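Proteasome activator protein PA26 (Trypanosoma brucei, PDB 1YAR) probably caps the ends of the 20S proteasome as a ring-shaped activator and opens its gate to substrates. Local coordinates at residues A36-E41 / Q81-N86; E43-A48 / L198-A203. One frame throughout, in Å; residues are numbered along the deposited sequence. Where two conformers were deposited one is given.

Contact 1 of 2, residues A36-E41 / Q81-N86; sequences AGTLQE and QDLCHN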
ATOM      1  N   ALA O  36     -87.822 -33.062 -54.378  1.00 30.67           N
ATOM      2  CA  ALA O  36     -88.413 -32.984 -55.709  1.00 31.46           C
ATOM      3  C   ALA O  36     -89.873 -33.437 -55.692  1.00 31.02           C
ATOM      4  O   ALA O  36     -90.776 -32.632 -55.393  1.00 30.90           O
ATOM      5  CB  ALA O  36     -87.584 -33.813 -56.703  1.00 31.64           C
ATOM      6  N   GLY O  37     -90.095 -34.718 -55.988  1.00 30.90           N
ATOM      7  CA  GLY O  37     -91.441 -35.283 -56.115  1.00 30.22           C
ATOM      8  C   GLY O  37     -92.340 -35.180 -54.889  1.00 29.75           C
ATOM      9  O   GLY O  37     -93.545 -34.979 -55.019  1.00 29.13           O
ATOM     10  N   THR O  38     -91.770 -35.332 -53.696  1.00 28.99           N
ATOM     11  CA  THR O  38     -92.572 -35.284 -52.456  1.00 28.35           C
ATOM     12  C   THR O  38     -93.228 -33.924 -52.256  1.00 27.73           C
ATOM     13  O   THR O  38     -94.433 -33.845 -52.079  1.00 27.14           O
ATOM     14  CB  THR O  38     -91.717 -35.644 -51.251  1.00 28.50           C
ATOM     15  OG1 THR O  38     -91.250 -36.989 -51.412  1.00 28.63           O
ATOM     16  CG2 THR O  38     -92.574 -35.713 -49.957  1.00 27.45           C
ATOM     17  N   LEU O  39     -92.437 -32.863 -52.303  1.00 28.32           N
ATOM     18  CA  LEU O  39     -92.978 -31.507 -52.153  1.00 29.16           C
ATOM     19  C   LEU O  39     -93.985 -31.144 -53.246  1.00 30.35           C
ATOM     20  O   LEU O  39     -94.995 -30.460 -52.985  1.00 29.95           O
ATOM     21  CB  LEU O  39     -91.851 -30.483 -52.062  1.00 29.00           C
ATOM     22  CG  LEU O  39     -91.060 -30.596 -50.741  1.00 27.70           C
ATOM     23  CD1 LEU O  39     -89.726 -29.878 -50.855  1.00 28.81           C
ATOM     24  CD2 LEU O  39     -91.878 -30.041 -49.581  1.00 28.74           C
ATOM     25  N   GLN O  40     -93.694 -31.592 -54.472  1.00 30.88           N
ATOM     26  CA  GLN O  40     -94.641 -31.456 -55.584  1.00 32.23           C
ATOM     27  C   GLN O  40     -95.968 -32.190 -55.310  1.00 31.06           C
ATOM     28  O   GLN O  40     -97.024 -31.626 -55.557  1.00 31.92           O
ATOM     29  CB  GLN O  40     -94.009 -31.929 -56.896  1.00 31.74           C
ATOM     30  CG  GLN O  40     -92.861 -31.063 -57.402  1.00 35.26           C
ATOM     31  CD  GLN O  40     -92.085 -31.739 -58.542  1.00 36.20           C
ATOM     32  OE1 GLN O  40     -92.647 -32.574 -59.263  1.00 42.75           O
ATOM     33  NE2 GLN O  40     -90.793 -31.400 -58.689  1.00 39.67           N
ATOM     34  N   GLU O  41     -95.926 -33.417 -54.784  1.00 30.57           N
ATOM     35  CA  GLU O  41     -97.165 -34.152 -54.467  1.00 30.86           C
ATOM     36  C   GLU O  41     -97.932 -33.452 -53.335  1.00 30.75           C
ATOM     37  O   GLU O  41     -99.156 -33.289 -53.403  1.00 30.17           O
ATOM     38  CB  GLU O  41     -96.888 -35.628 -54.150  1.00 30.87           C
ATOM     39  CG  GLU O  41     -98.064 -36.440 -53.584  1.00 34.03           C
ATOM     40  CD  GLU O  41     -99.245 -36.631 -54.554  1.00 39.83           C
ATOM     41  OE1 GLU O  41     -99.127 -36.292 -55.760  1.00 42.00           O
ATOM     42  OE2 GLU O  41    -100.311 -37.129 -54.108  1.00 41.92           O
ATOM     43  N   GLN O  81    -103.266 -39.381 -46.889  1.00 27.63           N
ATOM     44  CA  GLN O  81    -102.845 -40.571 -46.157  1.00 28.54           C
ATOM     45  C   GLN O  81    -101.757 -41.365 -46.892  1.00 28.05           C
ATOM     46  O   GLN O  81    -100.761 -41.770 -46.279  1.00 26.81           O
ATOM     47  CB  GLN O  81    -104.049 -41.448 -45.793  1.00 28.17           C
ATOM     48  CG  GLN O  81    -103.697 -42.628 -44.892  1.00 30.62           C
ATOM     49  CD  GLN O  81    -104.921 -43.290 -44.281  1.00 32.37           C
ATOM     50  OE1 GLN O  81    -104.877 -44.457 -43.948  1.00 39.70           O
ATOM     51  NE2 GLN O  81    -106.017 -42.534 -44.130  1.00 38.72           N
ATOM     52  N   ASP O  82    -101.920 -41.570 -48.207  1.00 27.99           N
ATOM     53  CA  ASP O  82    -100.890 -42.273 -48.987  1.00 28.06           C
ATOM     54  C   ASP O  82     -99.559 -41.525 -48.939  1.00 27.57           C
ATOM     55  O   ASP O  82     -98.500 -42.133 -48.766  1.00 26.98           O
ATOM     56  CB  ASP O  82    -101.328 -42.478 -50.452  1.00 28.73           C
ATOM     57  CG  ASP O  82    -102.523 -43.423 -50.585  1.00 31.21           C
ATOM     58  OD1 ASP O  82    -102.783 -44.236 -49.655  1.00 33.28           O
ATOM     59  OD2 ASP O  82    -103.272 -43.410 -51.593  1.00 36.14           O
ATOM     60  N   LEU O  83     -99.615 -40.207 -49.108  1.00 26.94           N
ATOM     61  CA  LEU O  83     -98.414 -39.398 -49.023  1.00 27.21           C
ATOM     62  C   LEU O  83     -97.744 -39.554 -47.635  1.00 26.84           C
ATOM     63  O   LEU O  83     -96.525 -39.755 -47.542  1.00 26.20           O
ATOM     64  CB  LEU O  83     -98.745 -37.932 -49.333  1.00 27.31           C
ATOM     65  CG  LEU O  83     -97.662 -36.843 -49.402  1.00 28.21           C
ATOM     66  CD1 LEU O  83     -97.175 -36.502 -47.991  1.00 28.75           C
ATOM     67  CD2 LEU O  83     -96.496 -37.225 -50.301  1.00 29.53           C
ATOM     68  N   CYS O  84     -98.538 -39.449 -46.569  1.00 26.91           N
ATOM     69  CA  CYS O  84     -97.987 -39.551 -45.207  1.00 26.99           C
ATOM     70  C   CYS O  84     -97.372 -40.933 -44.956  1.00 27.96           C
ATOM     71  O   CYS O  84     -96.298 -41.051 -44.347  1.00 27.16           O
ATOM     72  CB  CYS O  84     -99.074 -39.274 -44.174  1.00 26.59           C
ATOM     73  SG  CYS O  84     -99.589 -37.551 -44.129  1.00 25.90           S
ATOM     74  N   HIS O  85     -98.070 -41.978 -45.403  1.00 27.73           N
ATOM     75  CA  HIS O  85     -97.516 -43.340 -45.363  1.00 28.65           C
ATOM     76  C   HIS O  85     -96.112 -43.395 -45.983  1.00 28.04           C
ATOM     77  O   HIS O  85     -95.178 -43.907 -45.357  1.00 28.44           O
ATOM     78  CB  HIS O  85     -98.481 -44.324 -46.064  1.00 29.41           C
ATOM     79  CG  HIS O  85     -97.941 -45.715 -46.254  1.00 32.35           C
ATOM     80  ND1 HIS O  85     -98.518 -46.615 -47.129  1.00 36.11           N
ATOM     81  CD2 HIS O  85     -96.922 -46.381 -45.658  1.00 35.35           C
ATOM     82  CE1 HIS O  85     -97.859 -47.761 -47.084  1.00 35.72           C
ATOM     83  NE2 HIS O  85     -96.883 -47.645 -46.205  1.00 36.31           N
ATOM     84  N   ASN O  86     -95.971 -42.881 -47.208  1.00 28.32           N
ATOM     85  CA  ASN O  86     -94.685 -42.886 -47.904  1.00 28.42           C
ATOM     86  C   ASN O  86     -93.581 -42.107 -47.169  1.00 27.96           C
ATOM     87  O   ASN O  86     -92.459 -42.585 -47.018  1.00 27.54           O
ATOM     88  CB  ASN O  86     -94.845 -42.310 -49.317  1.00 29.35           C
ATOM     89  CG  ASN O  86     -95.607 -43.244 -50.248  1.00 32.58           C
ATOM     90  OD1 ASN O  86     -95.751 -44.441 -49.966  1.00 35.31           O
ATOM     91  ND2 ASN O  86     -96.093 -42.704 -51.362  1.00 33.47           N
TER
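The carboxylate of Glu41 is the flat group here, and it does not lie face-on against Leu83: the nearest leucine atom, CD2, is 5.1 Å from Glu41 CD, beyond the end of the group where CG is attached. OE2 instead takes a salt bridge from Arg79 NE, one turn before Leu83 on the same helix. What touches Leu83 is the aliphatic part of the acid, with Glu41 CG 3.7 Å from Leu83 CD2 and Glu41 CB 4.2 Å from that methyl. The two chains run alongside each other, pointing opposite ways. A bend at chi2 (66°) swings the carboxylate off the line of CB and CG, letting the methylenes serve as packing surface while OE2 pairs with Arg79 NE. These are antiparallel helices of an all-helical bundle, 24-57 and 71-99; between segments 36-41 and 81-86 the nearest CA atoms are those of Glu41 and Leu83, 7.7 Å apart. One turn earlier on helix 24-57, Thr38 CG2 approaches Leu83 CD2 at 4.2 Å, a looser touch. Thr38 OG1 makes a weak hydrogen bond to Glu33 O in its own helix. Leu83 also packs on Ile42 of helix 24-57 and on Leu207 of helix 183-226.

Contact 2 of 2, residues E43-A48 / L198-A203; sequences EGIAKA and LKVELA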
ATOM      1  N   GLU O  43     -97.903 -30.277 -52.620  0.50 30.43           N
ATOM      2  CA  GLU O  43     -98.467 -29.120 -53.330  0.50 31.03           C
ATOM      3  C   GLU O  43     -99.740 -29.478 -54.106  0.50 30.64           C
ATOM      4  O   GLU O  43    -100.707 -28.715 -54.114  0.50 30.85           O
ATOM      5  CB  GLU O  43     -97.418 -28.533 -54.285  0.50 31.46           C
ATOM      6  CG  GLU O  43     -97.633 -27.073 -54.649  0.50 34.27           C
ATOM      7  CD  GLU O  43     -96.950 -26.663 -55.950  0.50 38.11           C
ATOM      8  OE1 GLU O  43     -96.084 -27.413 -56.458  0.50 39.77           O
ATOM      9  OE2 GLU O  43     -97.285 -25.576 -56.474  0.50 40.42           O
ATOM     10  N   GLY O  44     -99.726 -30.641 -54.750  1.00 30.37           N
ATOM     11  CA  GLY O  44    -100.886 -31.169 -55.484  1.00 30.42           C
ATOM     12  C   GLY O  44    -102.076 -31.419 -54.569  1.00 30.37           C
ATOM     13  O   GLY O  44    -103.213 -31.055 -54.889  1.00 29.96           O
ATOM     14  N   ILE O  45    -101.808 -32.037 -53.421  1.00 29.86           N
ATOM     15  CA  ILE O  45    -102.838 -32.310 -52.417  1.00 29.70           C
ATOM     16  C   ILE O  45    -103.417 -31.007 -51.882  1.00 30.16           C
ATOM     17  O   ILE O  45    -104.639 -30.893 -51.757  1.00 30.53           O
ATOM     18  CB  ILE O  45    -102.279 -33.212 -51.282  1.00 29.63           C
ATOM     19  CG1 ILE O  45    -101.816 -34.546 -51.880  1.00 29.84           C
ATOM     20  CG2 ILE O  45    -103.339 -33.471 -50.186  1.00 29.41           C
ATOM     21  CD1 ILE O  45    -100.897 -35.374 -50.987  1.00 29.80           C
ATOM     22  N   ALA O  46    -102.553 -30.039 -51.577  1.00 29.82           N
ATOM     23  CA  ALA O  46    -103.010 -28.730 -51.090  1.00 31.11           C
ATOM     24  C   ALA O  46    -103.991 -28.081 -52.073  1.00 31.77           C
ATOM     25  O   ALA O  46    -105.056 -27.588 -51.675  1.00 31.92           O
ATOM     26  CB  ALA O  46    -101.828 -27.810 -50.827  1.00 30.93           C
ATOM     27  N   LYS O  47    -103.643 -28.107 -53.360  1.00 32.37           N
ATOM     28  CA  LYS O  47    -104.505 -27.526 -54.400  1.00 33.42           C
ATOM     29  C   LYS O  47    -105.842 -28.238 -54.522  1.00 32.58           C
ATOM     30  O   LYS O  47    -106.884 -27.585 -54.613  1.00 33.39           O
ATOM     31  CB  LYS O  47    -103.784 -27.463 -55.750  1.00 34.24           C
ATOM     32  CG  LYS O  47    -102.798 -26.300 -55.818  1.00 38.28           C
ATOM     33  CD  LYS O  47    -101.876 -26.386 -57.036  1.00 44.92           C
ATOM     34  CE  LYS O  47    -100.659 -25.474 -56.884  1.00 46.75           C
ATOM     35  NZ  LYS O  47     -99.570 -25.855 -57.838  1.00 50.50           N
ATOM     36  N   ALA O  48    -105.810 -29.565 -54.500  1.00 31.62           N
ATOM     37  CA  ALA O  48    -107.019 -30.377 -54.558  1.00 31.34           C
ATOM     38  C   ALA O  48    -107.886 -30.181 -53.303  1.00 31.02           C
ATOM     39  O   ALA O  48    -109.117 -30.207 -53.384  1.00 30.04           O
ATOM     40  CB  ALA O  48    -106.658 -31.842 -54.738  1.00 31.10           C
ATOM     41  N   LEU O 198    -109.979 -27.899 -45.040  1.00 25.40           N
ATOM     42  CA  LEU O 198    -109.102 -26.856 -44.473  1.00 25.69           C
ATOM     43  C   LEU O 198    -107.891 -27.475 -43.779  1.00 24.79           C
ATOM     44  O   LEU O 198    -106.757 -27.036 -43.984  1.00 24.93           O
ATOM     45  CB  LEU O 198    -109.868 -25.944 -43.506  1.00 25.87           C
ATOM     46  CG  LEU O 198    -109.019 -24.927 -42.720  1.00 26.21           C
ATOM     47  CD1 LEU O 198    -108.225 -24.021 -43.673  1.00 28.00           C
ATOM     48  CD2 LEU O 198    -109.912 -24.102 -41.819  1.00 27.26           C
ATOM     49  N   LYS O 199    -108.141 -28.491 -42.962  1.00 24.72           N
ATOM     50  CA  LYS O 199    -107.081 -29.185 -42.212  1.00 25.03           C
ATOM     51  C   LYS O 199    -106.041 -29.850 -43.109  1.00 25.12           C
ATOM     52  O   LYS O 199    -104.853 -29.809 -42.812  1.00 24.93           O
ATOM     53  CB  LYS O 199    -107.685 -30.196 -41.252  1.00 24.97           C
ATOM     54  CG  LYS O 199    -108.331 -29.512 -40.082  1.00 25.47           C
ATOM     55  CD  LYS O 199    -108.915 -30.488 -39.116  1.00 29.15           C
ATOM     56  CE  LYS O 199    -109.589 -29.695 -38.012  1.00 30.86           C
ATOM     57  NZ  LYS O 199    -109.794 -30.519 -36.793  1.00 34.66           N
ATOM     58  N   VAL O 200    -106.492 -30.448 -44.211  1.00 24.66           N
ATOM     59  CA  VAL O 200    -105.554 -30.911 -45.244  1.00 24.80           C
ATOM     60  C   VAL O 200    -104.729 -29.758 -45.834  1.00 25.44           C
ATOM     61  O   VAL O 200    -103.525 -29.906 -46.008  1.00 25.27           O
ATOM     62  CB  VAL O 200    -106.264 -31.735 -46.356  1.00 24.77           C
ATOM     63  CG1 VAL O 200    -105.276 -32.080 -47.460  1.00 24.68           C
ATOM     64  CG2 VAL O 200    -106.854 -33.018 -45.758  1.00 22.73           C
ATOM     65  N   GLU O 201    -105.358 -28.612 -46.124  1.00 25.83           N
ATOM     66  CA  GLU O 201    -104.607 -27.448 -46.636  1.00 26.97           C
ATOM     67  C   GLU O 201    -103.525 -26.978 -45.644  1.00 25.74           C
ATOM     68  O   GLU O 201    -102.399 -26.691 -46.036  1.00 24.92           O
ATOM     69  CB  GLU O 201    -105.501 -26.243 -46.937  1.00 27.07           C
ATOM     70  CG  GLU O 201    -106.539 -26.418 -48.039  1.00 29.77           C
ATOM     71  CD  GLU O 201    -107.412 -25.173 -48.182  1.00 31.33           C
ATOM     72  OE1 GLU O 201    -108.618 -25.237 -47.836  1.00 37.62           O
ATOM     73  OE2 GLU O 201    -106.885 -24.113 -48.599  1.00 37.31           O
ATOM     74  N   LEU O 202    -103.904 -26.881 -44.374  1.00 24.43           N
ATOM     75  CA  LEU O 202    -102.987 -26.469 -43.313  1.00 23.93           C
ATOM     76  C   LEU O 202    -101.907 -27.510 -43.057  1.00 23.81           C
ATOM     77  O   LEU O 202    -100.730 -27.159 -42.933  1.00 24.34           O
ATOM     78  CB  LEU O 202    -103.760 -26.205 -42.024  1.00 23.39           C
ATOM     79  CG  LEU O 202    -104.878 -25.159 -42.069  1.00 23.00           C
ATOM     80  CD1 LEU O 202    -105.646 -25.215 -40.754  1.00 25.27           C
ATOM     81  CD2 LEU O 202    -104.358 -23.743 -42.356  1.00 24.52           C
ATOM     82  N   ALA O 203    -102.307 -28.780 -42.936  1.00 23.62           N
ATOM     83  CA  ALA O 203    -101.345 -29.855 -42.685  1.00 23.91           C
ATOM     84  C   ALA O 203    -100.321 -29.998 -43.812  1.00 24.34           C
ATOM     85  O   ALA O 203     -99.144 -30.225 -43.532  1.00 24.93           O
ATOM     86  CB  ALA O 203    -102.047 -31.167 -42.435  1.00 23.45           C
TER
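Ile45 makes the one apolar side-chain pairing with the other helix: its CG2 methyl sits 3.6 Å from Val200 CG1. The side chains lie roughly perpendicular, meeting methyl to methyl. Both methyls lie opposite their own backbone nitrogens, Val200 CG1 with a chi1 of 175°, and Val200 points from its helix toward segment 43-48. Ile45 is also covered by Arg79 of helix 71-99, while Val200 reaches Leu77 there, so this pair is buried where three helices of the bundle converge.

Next comes Ala46, and here the backbones draw close: Ala46 CA and Glu201 CA are 4.9 Å apart, a spacing helped by the small alanine side chain. The antiparallel helices 24-57 and 183-226 pass each other at this point. Ala46 O has Glu201 CG 4.1 Å away, a loose approach, longer than van der Waals contact. Beyond CG the Glu201 chain stays extended (chi2 177°), and it runs on over Ala49, Ala50 and His53 of helix 24-57; His85 of a neighbouring subunit packs against it as well.

Lys47 points away from helix 183-226. In one of two conformers of Glu43, Lys47 NZ forms a salt bridge with Glu43 OE2 at 2.7 Å, from above the carboxylate plane, so in that copy its charge is engaged within its own helix. Between the segments the chemistry is weak dispersion between two buried methyls, with no charge pairing across.

Overall arrangement
Contacts 1 and 2 follow one another along helix 24-57, their centres 12 Å apart, and they meet directly where Leu83 CB of contact 1 packs on Ile45 CD1 of contact 2 at 3.7 Å. Helix 24-57 thus faces helix 71-99 in the first and helix 183-226 in the second, and Leu83 and Ile45 join the two into one apolar core. Contact 1 lies about 9 Å from the centre of the chain, contact 2 about 13 Å, measured between centres. Both also border subunit interfaces: Asp82 forms a salt bridge with Arg57 of a second subunit, and Lys199 a cation-pi contact with Tyr149 of a third.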